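Local coordinates for nitrite reductase (Hyphomicrobium denitrificans, PDB 2DV6), which reduces nitrite to nitric oxide at its copper centres in denitrification, probably taking the electrons from a cytochrome c, at residues T56-E61 with Q129-N134; A25-T30 with E61-Q66; V199-T204 with L277-E282; V164-E169 with V205-K210; E316-E321 with G357-S362. All coordinates share one frame; numbering follows the deposited sequence.

Contact 1: T56-E61 with Q129-N134; sequences TLVVHE and QVLPGN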
# COMPACT_ATOMS: atom_id res chain seq x y z
N THR A 56 -1.46 9.05 -30.44
CA THR A 56 -1.80 9.93 -31.54
C THR A 56 -3.11 10.61 -31.17
O THR A 56 -4.10 9.94 -30.82
CB THR A 56 -1.87 9.18 -32.86
OG1 THR A 56 -0.60 8.56 -33.09
CG2 THR A 56 -2.17 10.17 -34.04
N LEU A 57 -3.10 11.94 -31.20
CA LEU A 57 -4.29 12.71 -30.85
C LEU A 57 -4.97 13.05 -32.17
O LEU A 57 -4.44 13.86 -32.95
CB LEU A 57 -3.87 13.97 -30.10
CG LEU A 57 -2.95 13.78 -28.87
CD1 LEU A 57 -2.70 15.09 -28.16
CD2 LEU A 57 -3.56 12.75 -27.92
N VAL A 58 -6.10 12.43 -32.46
CA VAL A 58 -6.73 12.72 -33.74
C VAL A 58 -7.85 13.74 -33.68
O VAL A 58 -8.79 13.65 -32.90
CB VAL A 58 -6.91 11.49 -34.74
CG1 VAL A 58 -6.47 10.14 -34.17
CG2 VAL A 58 -8.27 11.47 -35.48
N VAL A 59 -7.69 14.71 -34.57
CA VAL A 59 -8.38 15.96 -34.51
C VAL A 59 -8.79 16.36 -35.94
O VAL A 59 -8.28 15.81 -36.92
CB VAL A 59 -7.43 16.96 -33.81
CG1 VAL A 59 -7.46 18.34 -34.40
CG2 VAL A 59 -7.66 16.90 -32.28
N HIS A 60 -9.76 17.27 -36.06
CA HIS A 60 -10.24 17.72 -37.36
C HIS A 60 -9.99 19.20 -37.54
O HIS A 60 -10.02 19.99 -36.57
CB HIS A 60 -11.72 17.37 -37.58
CG HIS A 60 -11.95 15.90 -37.75
ND1 HIS A 60 -12.03 15.29 -38.98
CD2 HIS A 60 -12.08 14.90 -36.84
CE1 HIS A 60 -12.24 14.00 -38.83
NE2 HIS A 60 -12.25 13.73 -37.54
N GLU A 61 -9.69 19.56 -38.79
CA GLU A 61 -9.42 20.93 -39.17
C GLU A 61 -10.44 21.91 -38.58
O GLU A 61 -11.63 21.70 -38.70
CB GLU A 61 -9.43 21.02 -40.70
CG GLU A 61 -9.01 22.42 -41.19
CD GLU A 61 -8.97 22.56 -42.71
OE1 GLU A 61 -9.29 21.58 -43.44
OE2 GLU A 61 -8.60 23.66 -43.17
N GLN A 129 -2.69 14.22 -35.37
CA GLN A 129 -3.14 14.20 -36.75
C GLN A 129 -4.32 15.15 -36.90
O GLN A 129 -5.38 14.93 -36.31
CB GLN A 129 -3.60 12.81 -37.15
CG GLN A 129 -2.49 11.84 -37.55
CD GLN A 129 -3.04 10.42 -37.81
OE1 GLN A 129 -4.27 10.21 -37.91
NE2 GLN A 129 -2.12 9.45 -37.93
N VAL A 130 -4.13 16.21 -37.67
CA VAL A 130 -5.24 17.08 -38.02
C VAL A 130 -5.82 16.59 -39.36
O VAL A 130 -5.13 16.65 -40.38
CB VAL A 130 -4.82 18.53 -38.14
CG1 VAL A 130 -6.02 19.39 -38.47
CG2 VAL A 130 -4.15 19.01 -36.84
N LEU A 131 -7.04 16.07 -39.33
CA LEU A 131 -7.69 15.51 -40.51
C LEU A 131 -8.63 16.53 -41.12
O LEU A 131 -9.14 17.40 -40.42
CB LEU A 131 -8.48 14.25 -40.18
CG LEU A 131 -7.81 13.01 -39.57
CD1 LEU A 131 -8.86 12.04 -39.04
CD2 LEU A 131 -6.97 12.31 -40.59
N PRO A 132 -8.87 16.44 -42.45
CA PRO A 132 -9.88 17.32 -43.03
C PRO A 132 -11.29 16.83 -42.66
O PRO A 132 -11.47 15.69 -42.21
CB PRO A 132 -9.64 17.18 -44.55
CG PRO A 132 -9.12 15.79 -44.70
CD PRO A 132 -8.24 15.57 -43.48
N GLY A 133 -12.28 17.68 -42.86
CA GLY A 133 -13.64 17.22 -42.68
C GLY A 133 -14.19 17.49 -41.29
O GLY A 133 -13.62 18.25 -40.51
N ASN A 134 -15.33 16.88 -41.01
CA ASN A 134 -15.95 17.02 -39.72
C ASN A 134 -15.87 15.74 -38.91
O ASN A 134 -15.90 14.63 -39.45
CB ASN A 134 -17.38 17.51 -39.88
CG ASN A 134 -17.45 18.97 -40.31
OD1 ASN A 134 -16.50 19.76 -40.12
ND2 ASN A 134 -18.59 19.34 -40.89
O HOH W 1 -11.57 20.22 -43.76
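Parallel pairing of V58-H60 with Q129-L131 joins an edge strand to the last strand of the N-terminal cupredoxin domain, a beta sandwich with its own copper site. The hydrogen bonds alternate in direction, as in any parallel pair: Q129 N gives to L57 O, V59 N to Q129 O, L131 N to V59 O and E61 N to L131 O, all at 2.7 to 3.0 Å. Where the strands end, H60 continues the link with its side chain. Its CG lies anti to the carbonyl carbon (chi1 -70°), which brings the ring against the P132-N134 backbone. H60 ND1 reaches P132 O at 3.3 Å; the oxygen is in the ring plane, but the donor stands 58° out of the carbonyl plane. The backbone carbonyl of N134 lies over one ring face, nearer the rim than the centre. On the same side of the sheet V58 CG2 packs on L131 CD1, 3.7 Å away. A water bridges the two segments, donating to E61 OE1 and accepting from G133 N. V59 CG1 and V130 CG2 touch lightly on the other face, which looks into the sandwich: V59 meets V27 and F29 of strand 27-36, and V130 lies on F110 of strand 108-113, the next strand across the sheet.

Contact 2: A25-T30 with E61-Q66; sequences APVVFT and EGETVQ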
# COMPACT_ATOMS: atom_id res chain seq x y z
N ALA A 25 -17.75 22.03 -28.98
CA ALA A 25 -16.92 22.33 -27.80
C ALA A 25 -15.48 21.86 -28.08
O ALA A 25 -15.29 21.11 -29.06
CB ALA A 25 -17.51 21.62 -26.53
N PRO A 26 -14.46 22.32 -27.28
CA PRO A 26 -13.09 21.80 -27.50
C PRO A 26 -13.04 20.27 -27.36
O PRO A 26 -13.83 19.68 -26.61
CB PRO A 26 -12.23 22.48 -26.42
CG PRO A 26 -13.18 23.14 -25.48
CD PRO A 26 -14.52 23.31 -26.18
N VAL A 27 -12.19 19.65 -28.17
CA VAL A 27 -11.83 18.26 -28.02
C VAL A 27 -10.67 18.21 -27.00
O VAL A 27 -9.67 18.92 -27.12
CB VAL A 27 -11.57 17.56 -29.42
CG1 VAL A 27 -10.51 18.28 -30.20
CG2 VAL A 27 -11.19 16.05 -29.26
N VAL A 28 -10.85 17.41 -25.96
CA VAL A 28 -9.97 17.45 -24.78
C VAL A 28 -9.17 16.17 -24.70
O VAL A 28 -9.75 15.12 -24.80
CB VAL A 28 -10.76 17.69 -23.47
CG1 VAL A 28 -9.81 17.80 -22.29
CG2 VAL A 28 -11.62 18.98 -23.57
N PHE A 29 -7.85 16.27 -24.56
CA PHE A 29 -6.99 15.10 -24.40
C PHE A 29 -6.26 15.26 -23.11
O PHE A 29 -5.72 16.34 -22.85
CB PHE A 29 -5.96 15.00 -25.55
CG PHE A 29 -6.59 14.82 -26.90
CD1 PHE A 29 -6.72 15.89 -27.76
CD2 PHE A 29 -7.14 13.60 -27.27
CE1 PHE A 29 -7.33 15.73 -28.98
CE2 PHE A 29 -7.76 13.42 -28.51
CZ PHE A 29 -7.86 14.48 -29.36
N THR A 30 -6.24 14.21 -22.29
CA THR A 30 -5.44 14.23 -21.06
C THR A 30 -4.24 13.29 -21.18
O THR A 30 -4.39 12.16 -21.60
CB THR A 30 -6.31 13.91 -19.80
OG1 THR A 30 -7.35 14.89 -19.73
CG2 THR A 30 -5.48 13.93 -18.51
N GLU A 61 -9.69 19.56 -38.79
CA GLU A 61 -9.42 20.93 -39.17
C GLU A 61 -10.44 21.91 -38.58
O GLU A 61 -11.63 21.70 -38.70
CB GLU A 61 -9.43 21.02 -40.70
CG GLU A 61 -9.01 22.42 -41.19
CD GLU A 61 -8.97 22.56 -42.71
OE1 GLU A 61 -9.29 21.58 -43.44
OE2 GLU A 61 -8.60 23.66 -43.17
N GLY A 62 -9.95 22.97 -37.96
CA GLY A 62 -10.81 23.99 -37.34
C GLY A 62 -11.24 23.73 -35.89
O GLY A 62 -11.82 24.62 -35.26
N GLU A 63 -10.98 22.53 -35.37
CA GLU A 63 -11.28 22.23 -33.95
C GLU A 63 -10.35 22.98 -33.00
O GLU A 63 -9.18 23.21 -33.28
CB GLU A 63 -11.24 20.71 -33.67
CG GLU A 63 -12.42 19.92 -34.28
CD GLU A 63 -12.37 18.45 -33.97
OE1 GLU A 63 -11.26 17.95 -33.72
OE2 GLU A 63 -13.44 17.76 -33.98
N THR A 64 -10.91 23.40 -31.86
CA THR A 64 -10.10 23.89 -30.76
C THR A 64 -9.67 22.66 -29.96
O THR A 64 -10.52 21.87 -29.53
CB THR A 64 -10.89 24.85 -29.88
OG1 THR A 64 -11.25 25.99 -30.66
CG2 THR A 64 -10.04 25.31 -28.72
N VAL A 65 -8.36 22.49 -29.80
CA VAL A 65 -7.82 21.27 -29.21
C VAL A 65 -7.30 21.69 -27.86
O VAL A 65 -6.50 22.63 -27.77
CB VAL A 65 -6.65 20.70 -30.07
CG1 VAL A 65 -5.92 19.54 -29.37
CG2 VAL A 65 -7.18 20.28 -31.50
N GLN A 66 -7.76 21.01 -26.82
CA GLN A 66 -7.29 21.30 -25.46
C GLN A 66 -6.47 20.10 -24.99
O GLN A 66 -6.89 18.95 -25.16
CB GLN A 66 -8.46 21.57 -24.49
CG GLN A 66 -8.03 21.79 -23.02
CD GLN A 66 -9.21 21.98 -22.10
OE1 GLN A 66 -10.15 22.68 -22.44
NE2 GLN A 66 -9.17 21.38 -20.91
O HOH W 2 -13.91 22.57 -31.25
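V27 and V28 pair in parallel with V65 and Q66, joining the first strand of the N-terminal cupredoxin sandwich to strand 64-70. Ahead of the strand, A25 O is linked to T64 N by a water. P26 brings its CB to 3.6 Å from T64 O. V27 then takes over the pairing: its N gives to T64 O at 3.1 Å, and its O accepts from Q66 N at 2.8 Å in a nearly straight bond (176°). With CG1 between the backbone N and carbonyl carbon (chi1 57°), that methyl meets V65 CG2 and also E63 OE1, 3.6 Å away. The carboxylate of E63 is itself held by a salt bridge to R135 and a bond from H60 N. V28 turns to the opposite face, where its methyls lie alongside the extended Q66 chain, V28 CG1 being 3.9 Å from Q66 NE2. The amide of Q66 has its polar partners elsewhere, in N68 and E422, while a second subunit packs near T64 and Q66 through P263 and S264. F29 carries the pairing on, its N bonded to Q66 O at 2.9 Å and its backbone also bonded to N68. Its ring presents an edge to V65: V65 CG1 sits near the ring plane, 4.1 Å from F29 CD1.

Contact 3: V199-T204 with L277-E282; sequences VRVGDT and LLVEPE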
# COMPACT_ATOMS: atom_id res chain seq x y z
N VAL A 199 -50.09 23.14 -17.66
CA VAL A 199 -51.50 23.24 -17.29
C VAL A 199 -51.67 24.67 -16.80
O VAL A 199 -50.69 25.45 -16.77
CB VAL A 199 -51.95 22.22 -16.17
CG1 VAL A 199 -51.72 20.74 -16.58
CG2 VAL A 199 -51.27 22.50 -14.82
N ARG A 200 -52.91 24.99 -16.41
CA ARG A 200 -53.32 26.32 -16.02
C ARG A 200 -53.73 26.27 -14.55
O ARG A 200 -54.28 25.25 -14.11
CB ARG A 200 -54.54 26.68 -16.88
CG ARG A 200 -55.08 28.06 -16.72
CD ARG A 200 -56.58 27.92 -16.70
NE ARG A 200 -57.30 29.17 -16.94
CZ ARG A 200 -57.95 29.85 -16.00
NH1 ARG A 200 -57.96 29.44 -14.73
NH2 ARG A 200 -58.57 30.97 -16.35
N VAL A 201 -53.46 27.34 -13.77
CA VAL A 201 -53.99 27.39 -12.41
C VAL A 201 -55.47 27.03 -12.44
O VAL A 201 -56.21 27.50 -13.31
CB VAL A 201 -53.99 28.77 -11.71
CG1 VAL A 201 -53.22 28.76 -10.40
CG2 VAL A 201 -53.80 29.95 -12.63
N GLY A 202 -55.89 26.24 -11.47
CA GLY A 202 -57.30 25.89 -11.36
C GLY A 202 -57.62 24.56 -12.01
O GLY A 202 -58.69 23.98 -11.74
N ASP A 203 -56.71 24.07 -12.87
CA ASP A 203 -56.91 22.79 -13.54
C ASP A 203 -56.87 21.66 -12.53
O ASP A 203 -56.29 21.78 -11.45
CB ASP A 203 -55.84 22.52 -14.63
CG ASP A 203 -56.13 23.23 -15.94
OD1 ASP A 203 -55.30 23.17 -16.87
OD2 ASP A 203 -57.19 23.86 -16.05
N THR A 204 -57.48 20.56 -12.92
CA THR A 204 -57.42 19.33 -12.20
C THR A 204 -56.66 18.37 -13.09
O THR A 204 -56.98 18.23 -14.28
CB THR A 204 -58.84 18.80 -11.89
OG1 THR A 204 -59.43 19.65 -10.90
CG2 THR A 204 -58.79 17.43 -11.34
N LEU A 277 -43.07 20.89 -14.76
CA LEU A 277 -44.49 21.06 -14.81
C LEU A 277 -44.72 22.55 -14.68
O LEU A 277 -44.43 23.15 -13.62
CB LEU A 277 -45.13 20.37 -13.61
CG LEU A 277 -46.66 20.24 -13.33
CD1 LEU A 277 -47.12 20.79 -12.00
CD2 LEU A 277 -47.65 20.54 -14.46
N LEU A 278 -45.27 23.15 -15.74
CA LEU A 278 -45.60 24.55 -15.70
C LEU A 278 -47.09 24.67 -15.34
O LEU A 278 -47.94 24.09 -16.03
CB LEU A 278 -45.32 25.25 -17.05
CG LEU A 278 -45.83 26.71 -17.17
CD1 LEU A 278 -45.23 27.68 -16.14
CD2 LEU A 278 -45.66 27.32 -18.58
N VAL A 279 -47.39 25.42 -14.28
CA VAL A 279 -48.76 25.85 -13.98
C VAL A 279 -48.88 27.34 -14.31
O VAL A 279 -48.44 28.21 -13.56
CB VAL A 279 -49.18 25.56 -12.51
CG1 VAL A 279 -50.65 25.98 -12.26
CG2 VAL A 279 -48.95 24.06 -12.18
N GLU A 280 -49.48 27.62 -15.48
CA GLU A 280 -49.62 28.97 -16.01
C GLU A 280 -50.50 29.83 -15.10
O GLU A 280 -51.47 29.31 -14.50
CB GLU A 280 -50.25 28.91 -17.40
CG GLU A 280 -49.35 28.33 -18.52
CD GLU A 280 -49.78 28.76 -19.93
OE1 GLU A 280 -50.69 29.61 -20.06
OE2 GLU A 280 -49.21 28.26 -20.92
N PRO A 281 -50.17 31.13 -14.96
CA PRO A 281 -51.13 32.01 -14.32
C PRO A 281 -52.37 32.16 -15.21
O PRO A 281 -52.31 31.84 -16.41
CB PRO A 281 -50.40 33.35 -14.21
CG PRO A 281 -49.36 33.32 -15.28
CD PRO A 281 -48.94 31.84 -15.36
N GLU A 282 -53.47 32.62 -14.62
CA GLU A 282 -54.71 32.91 -15.35
C GLU A 282 -54.45 33.61 -16.70
O GLU A 282 -54.95 33.15 -17.73
CB GLU A 282 -55.60 33.79 -14.48
CG GLU A 282 -57.07 33.39 -14.42
CD GLU A 282 -57.48 32.94 -13.01
OE1 GLU A 282 -56.74 32.14 -12.38
OE2 GLU A 282 -58.55 33.38 -12.53
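V199 and V201 grip strand 274-280 through three backbone bonds of 2.8 to 2.9 Å: V199 N to L278 O, E280 N to V199 O and V201 N to E280 O. Around this short parallel pair, V199 CG2 meets V279 CG2 at 3.8 Å, V279 CG1 lies against the backbone of V201, and V201 CG2 against E280 O and E282 N. R200, bent at chi2, lays one face of its guanidinium against E282, whose CA lies over it, the guanidinium and carboxylate planes 27° apart. R200 NH1 is 3.8 Å from E282 OE1, a long salt bridge with the oxygen well out of the guanidinium plane. Further out, a type II turn from R200 to D203 leads the chain from strand 197-200 toward strand 204-211, and D203 OD1 takes R200 N from above the carboxylate plane at 3.0 Å. R159 holds the other oxygen of D203, and R198 pairs with E280. All this lies at a sheet edge in the second cupredoxin domain. Directed bonds steer the guanidinium, above all R200 NH1 to V201 O at 3.0 Å, whereas E282 packs CA and CG against it and adds only undirected charge through OE1, so the attraction between the two charges is probably weak.

Contact 4: V164-E169 with V205-K210; sequences VRIDLE and VELHLK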
# COMPACT_ATOMS: atom_id res chain seq x y z
N VAL A 164 -57.44 17.79 -16.95
CA VAL A 164 -56.43 17.44 -17.95
C VAL A 164 -55.87 16.03 -17.64
O VAL A 164 -55.42 15.80 -16.51
CB VAL A 164 -55.28 18.51 -17.93
CG1 VAL A 164 -54.12 18.13 -18.87
CG2 VAL A 164 -55.83 19.88 -18.32
N ARG A 165 -55.91 15.11 -18.61
CA ARG A 165 -55.36 13.75 -18.45
C ARG A 165 -53.89 13.79 -18.85
O ARG A 165 -53.55 14.20 -19.96
CB ARG A 165 -56.04 12.71 -19.35
CG ARG A 165 -55.97 11.27 -18.80
CD ARG A 165 -55.48 10.12 -19.77
NE ARG A 165 -56.33 8.95 -19.53
CZ ARG A 165 -56.01 7.66 -19.43
NH1 ARG A 165 -54.77 7.20 -19.53
NH2 ARG A 165 -56.99 6.80 -19.20
N ILE A 166 -53.02 13.35 -17.94
CA ILE A 166 -51.63 13.15 -18.26
C ILE A 166 -51.26 11.70 -18.11
O ILE A 166 -51.63 11.03 -17.13
CB ILE A 166 -50.71 14.05 -17.39
CG1 ILE A 166 -51.00 15.51 -17.70
CG2 ILE A 166 -49.23 13.71 -17.63
CD1 ILE A 166 -50.39 16.51 -16.69
N ASP A 167 -50.53 11.20 -19.11
CA ASP A 167 -49.93 9.88 -19.08
C ASP A 167 -48.41 9.99 -18.91
O ASP A 167 -47.77 10.78 -19.62
CB ASP A 167 -50.21 9.17 -20.39
CG ASP A 167 -51.66 8.64 -20.47
OD1 ASP A 167 -51.92 7.51 -19.97
OD2 ASP A 167 -52.50 9.36 -21.06
N LEU A 168 -47.86 9.19 -17.98
CA LEU A 168 -46.42 9.01 -17.82
C LEU A 168 -46.15 7.54 -17.77
O LEU A 168 -46.94 6.76 -17.19
CB LEU A 168 -45.93 9.65 -16.54
CG LEU A 168 -46.00 11.18 -16.42
CD1 LEU A 168 -45.53 11.58 -15.04
CD2 LEU A 168 -45.15 11.80 -17.51
N GLU A 169 -45.06 7.14 -18.41
CA GLU A 169 -44.59 5.77 -18.32
C GLU A 169 -43.18 5.82 -17.72
O GLU A 169 -42.40 6.72 -18.11
CB GLU A 169 -44.52 5.20 -19.71
CG GLU A 169 -44.28 3.75 -19.72
CD GLU A 169 -43.97 3.22 -21.13
OE1 GLU A 169 -43.88 1.99 -21.25
OE2 GLU A 169 -43.82 4.01 -22.10
N VAL A 205 -55.63 17.74 -12.54
CA VAL A 205 -54.80 16.86 -13.32
C VAL A 205 -55.17 15.45 -12.97
O VAL A 205 -55.26 15.10 -11.79
CB VAL A 205 -53.29 17.07 -13.04
CG1 VAL A 205 -52.46 15.97 -13.74
CG2 VAL A 205 -52.84 18.46 -13.48
N GLU A 206 -55.39 14.64 -13.99
CA GLU A 206 -55.64 13.25 -13.75
C GLU A 206 -54.44 12.52 -14.32
O GLU A 206 -54.27 12.42 -15.52
CB GLU A 206 -56.93 12.79 -14.41
CG GLU A 206 -57.26 11.34 -14.14
CD GLU A 206 -58.51 10.87 -14.90
OE1 GLU A 206 -58.38 10.03 -15.82
OE2 GLU A 206 -59.63 11.36 -14.58
N LEU A 207 -53.60 12.02 -13.43
CA LEU A 207 -52.35 11.39 -13.85
C LEU A 207 -52.49 9.88 -13.96
O LEU A 207 -52.89 9.21 -13.01
CB LEU A 207 -51.23 11.75 -12.86
CG LEU A 207 -49.96 11.03 -13.33
CD1 LEU A 207 -49.11 11.93 -14.21
CD2 LEU A 207 -49.22 10.49 -12.20
N HIS A 208 -52.15 9.32 -15.12
CA HIS A 208 -52.00 7.87 -15.23
C HIS A 208 -50.53 7.52 -15.37
O HIS A 208 -49.90 7.81 -16.40
CB HIS A 208 -52.81 7.30 -16.40
CG HIS A 208 -54.28 7.56 -16.28
ND1 HIS A 208 -55.21 6.56 -16.10
CD2 HIS A 208 -54.98 8.72 -16.27
CE1 HIS A 208 -56.41 7.09 -16.00
NE2 HIS A 208 -56.30 8.40 -16.10
N LEU A 209 -50.01 6.90 -14.33
CA LEU A 209 -48.62 6.46 -14.30
C LEU A 209 -48.52 4.97 -14.52
O LEU A 209 -48.98 4.19 -13.67
CB LEU A 209 -47.94 6.85 -12.97
CG LEU A 209 -46.38 6.71 -12.96
CD1 LEU A 209 -45.81 7.35 -11.71
CD2 LEU A 209 -45.94 5.29 -12.95
N LYS A 210 -47.89 4.58 -15.63
CA LYS A 210 -47.62 3.16 -15.91
C LYS A 210 -46.14 2.81 -15.70
O LYS A 210 -45.25 3.54 -16.16
CB LYS A 210 -48.02 2.81 -17.34
CG LYS A 210 -49.54 2.93 -17.63
CD LYS A 210 -49.92 2.22 -18.95
CE LYS A 210 -51.42 2.29 -19.24
NZ LYS A 210 -51.86 3.69 -19.59
O HOH W 3 -54.43 3.95 -18.72
O HOH W 4 -50.04 6.25 -18.66
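I166 and L168 interlock with V205 and L207 on the buried face of this parallel pair. I166 CD1 touches V205 CG1 at 3.6 Å, and L207 brings CD1 to 3.7 Å from L168 CD1, the two side chains crossing at about a right angle. Five backbone bonds hold the register, H208 N to I166 O the shortest at 2.7 Å. The strands 163-178 and 204-211 are neighbours in one sheet of the second cupredoxin domain, with strand 243-249 on the far side of 204-211. On the inner side L209 comes within about 5 Å of the side chain of H219, a ligand of the copper held with C260, H268 and M273. The opposite face is polar and looser, except at one place. There the guanidinium of R165 lies flat on the H208 imidazole, CZ over the ring centre, planes 3° apart and centres 3.3 Å apart. H208 is fixed in its own plane by a straight bond from NE2 to E206 OE1 (2.7 Å, 172°), while ND1 has E243. These two carboxylates may favour a protonated ring, though the stacked arginine would oppose it. On the more exposed side, which also meets a crystal neighbour, R165 NH1 bonds D167 OD1 at 2.9 Å. K210 NZ stays 3.8 Å from D167 OD1, a long salt bridge, and holds a water that R165 NH1 contacts weakly.

Contact 5: E316-E321 with G357-S362; sequences EKLINE and GPNFTS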
# COMPACT_ATOMS: atom_id res chain seq x y z
N GLU A 316 -21.05 5.44 -3.34
CA GLU A 316 -20.18 6.28 -2.48
C GLU A 316 -20.06 7.69 -3.10
O GLU A 316 -20.14 8.72 -2.39
CB GLU A 316 -18.79 5.63 -2.33
CG GLU A 316 -17.83 6.42 -1.41
CD GLU A 316 -17.12 7.61 -2.08
OE1 GLU A 316 -16.89 8.61 -1.37
OE2 GLU A 316 -16.80 7.56 -3.31
N LYS A 317 -19.90 7.76 -4.42
CA LYS A 317 -19.79 9.07 -5.08
C LYS A 317 -21.13 9.81 -5.03
O LYS A 317 -21.15 11.01 -4.76
CB LYS A 317 -19.31 8.93 -6.53
CG LYS A 317 -17.81 8.61 -6.69
CD LYS A 317 -17.51 8.40 -8.21
CE LYS A 317 -16.05 7.87 -8.47
NZ LYS A 317 -15.74 8.02 -9.95
N LEU A 318 -22.23 9.11 -5.32
CA LEU A 318 -23.58 9.70 -5.15
C LEU A 318 -23.80 10.27 -3.76
O LEU A 318 -24.16 11.42 -3.62
CB LEU A 318 -24.66 8.66 -5.39
CG LEU A 318 -26.06 8.95 -5.91
CD1 LEU A 318 -27.04 7.88 -5.32
CD2 LEU A 318 -26.62 10.40 -5.87
N ILE A 319 -23.64 9.46 -2.72
CA ILE A 319 -24.06 9.98 -1.43
C ILE A 319 -23.10 10.99 -0.88
O ILE A 319 -23.50 11.79 -0.03
CB ILE A 319 -24.30 8.94 -0.34
CG1 ILE A 319 -23.08 8.04 -0.19
CG2 ILE A 319 -25.72 8.32 -0.47
CD1 ILE A 319 -22.87 7.67 1.22
N ASN A 320 -21.85 10.97 -1.35
CA ASN A 320 -20.87 11.99 -0.91
C ASN A 320 -20.71 13.15 -1.91
O ASN A 320 -19.81 13.96 -1.76
CB ASN A 320 -19.53 11.35 -0.54
CG ASN A 320 -19.67 10.46 0.69
OD1 ASN A 320 -20.29 10.86 1.69
ND2 ASN A 320 -19.12 9.28 0.64
N GLU A 321 -21.61 13.23 -2.89
CA GLU A 321 -21.66 14.40 -3.78
C GLU A 321 -20.36 14.60 -4.58
O GLU A 321 -19.78 15.68 -4.60
CB GLU A 321 -22.12 15.67 -3.02
CG GLU A 321 -23.51 15.48 -2.35
CD GLU A 321 -24.02 16.71 -1.56
OE1 GLU A 321 -23.71 17.87 -1.94
OE2 GLU A 321 -24.77 16.51 -0.57
N GLY A 357 -30.80 17.61 -10.49
CA GLY A 357 -29.73 17.38 -9.52
C GLY A 357 -29.21 15.97 -9.65
O GLY A 357 -28.83 15.58 -10.74
N PRO A 358 -29.23 15.17 -8.55
CA PRO A 358 -29.90 15.44 -7.25
C PRO A 358 -29.33 16.52 -6.32
O PRO A 358 -30.06 16.99 -5.45
CB PRO A 358 -29.87 14.07 -6.54
CG PRO A 358 -28.70 13.34 -7.16
CD PRO A 358 -28.63 13.83 -8.59
N ASN A 359 -28.08 16.96 -6.53
CA ASN A 359 -27.34 17.68 -5.48
C ASN A 359 -26.85 19.11 -5.71
O ASN A 359 -26.76 19.88 -4.74
CB ASN A 359 -26.16 16.81 -5.01
CG ASN A 359 -26.64 15.52 -4.37
OD1 ASN A 359 -27.60 15.56 -3.59
ND2 ASN A 359 -26.01 14.38 -4.72
N PHE A 360 -26.54 19.47 -6.95
CA PHE A 360 -25.80 20.71 -7.20
C PHE A 360 -26.64 21.88 -7.67
O PHE A 360 -27.47 21.77 -8.58
CB PHE A 360 -24.61 20.48 -8.15
CG PHE A 360 -23.52 19.69 -7.52
CD1 PHE A 360 -22.43 20.32 -6.95
CD2 PHE A 360 -23.63 18.30 -7.39
CE1 PHE A 360 -21.42 19.57 -6.33
CE2 PHE A 360 -22.66 17.55 -6.78
CZ PHE A 360 -21.55 18.18 -6.24
N THR A 361 -26.42 23.01 -7.01
CA THR A 361 -26.91 24.25 -7.41
C THR A 361 -26.30 24.77 -8.74
O THR A 361 -25.06 24.79 -8.82
CB THR A 361 -26.76 25.18 -6.24
OG1 THR A 361 -27.41 24.67 -4.97
CG2 THR A 361 -27.15 26.60 -6.49
N SER A 362 -27.10 25.05 -9.76
CA SER A 362 -26.59 25.55 -11.01
C SER A 362 -26.47 27.07 -11.03
O SER A 362 -27.32 27.79 -10.45
CB SER A 362 -27.52 25.13 -12.15
OG SER A 362 -27.01 25.62 -13.36
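P358, which follows a cis peptide bond, starts the contact by setting CG 3.8 Å from CD2 of L318, the leucine crossing it at about a right angle. The same proline rests on P266, I269 and T270 of helix 265-270, so the loop between strands 348-357 and 362-367 packs against two helices. N359 comes next. Its amide stacks on the E321 carboxylate with planes 17° apart, although the nearest approach is to the aliphatic part, N359 ND2 to E321 CG at 3.6 Å. Y300 OH of the same chain and S419 OG of the third subunit bind that nitrogen, while E298 holds N359 N and F360 N. F360 turns the CZ edge of its ring to E321, just past the helix end: E321 O lies in the ring plane, 3.5 Å from F360 CZ. E321, at positive phi (62°), is the C-prime residue of the Schellman motif that ends the helix, with K322 N bonded to K317 O and E321 N to L318 O. No hydrogen bond joins loop to helix end. Several polar groups find partners on the third subunit, E321 OE2 with R420 and L318 O with S419, which implies that the subunit interface completes this packing.

Contacts 1 and 2 form one unit, their centres 10 Å apart and their segments alternating along the chain; V59 CG1 lies 3.5 Å from V65 CG2, joining the two sheets of the N-terminal sandwich. Contacts 3 and 4 repeat the theme in the second cupredoxin domain, with centres 15 Å apart, V199 CG1 4.0 Å from V205 CG2, and a probable hydrogen bond between T204 O and V164 N at 2.7 Å. The two pairs stand 44 to 51 Å apart, centre to centre. Contact 5 comes within about 13 Å of contact 3 at nearest atoms. A bound copper lies about 8 Å from the L209 side chain; bound copper ions, not necessarily the same one, lie about 10 Å from that of P358 and about 11 Å from that of L277.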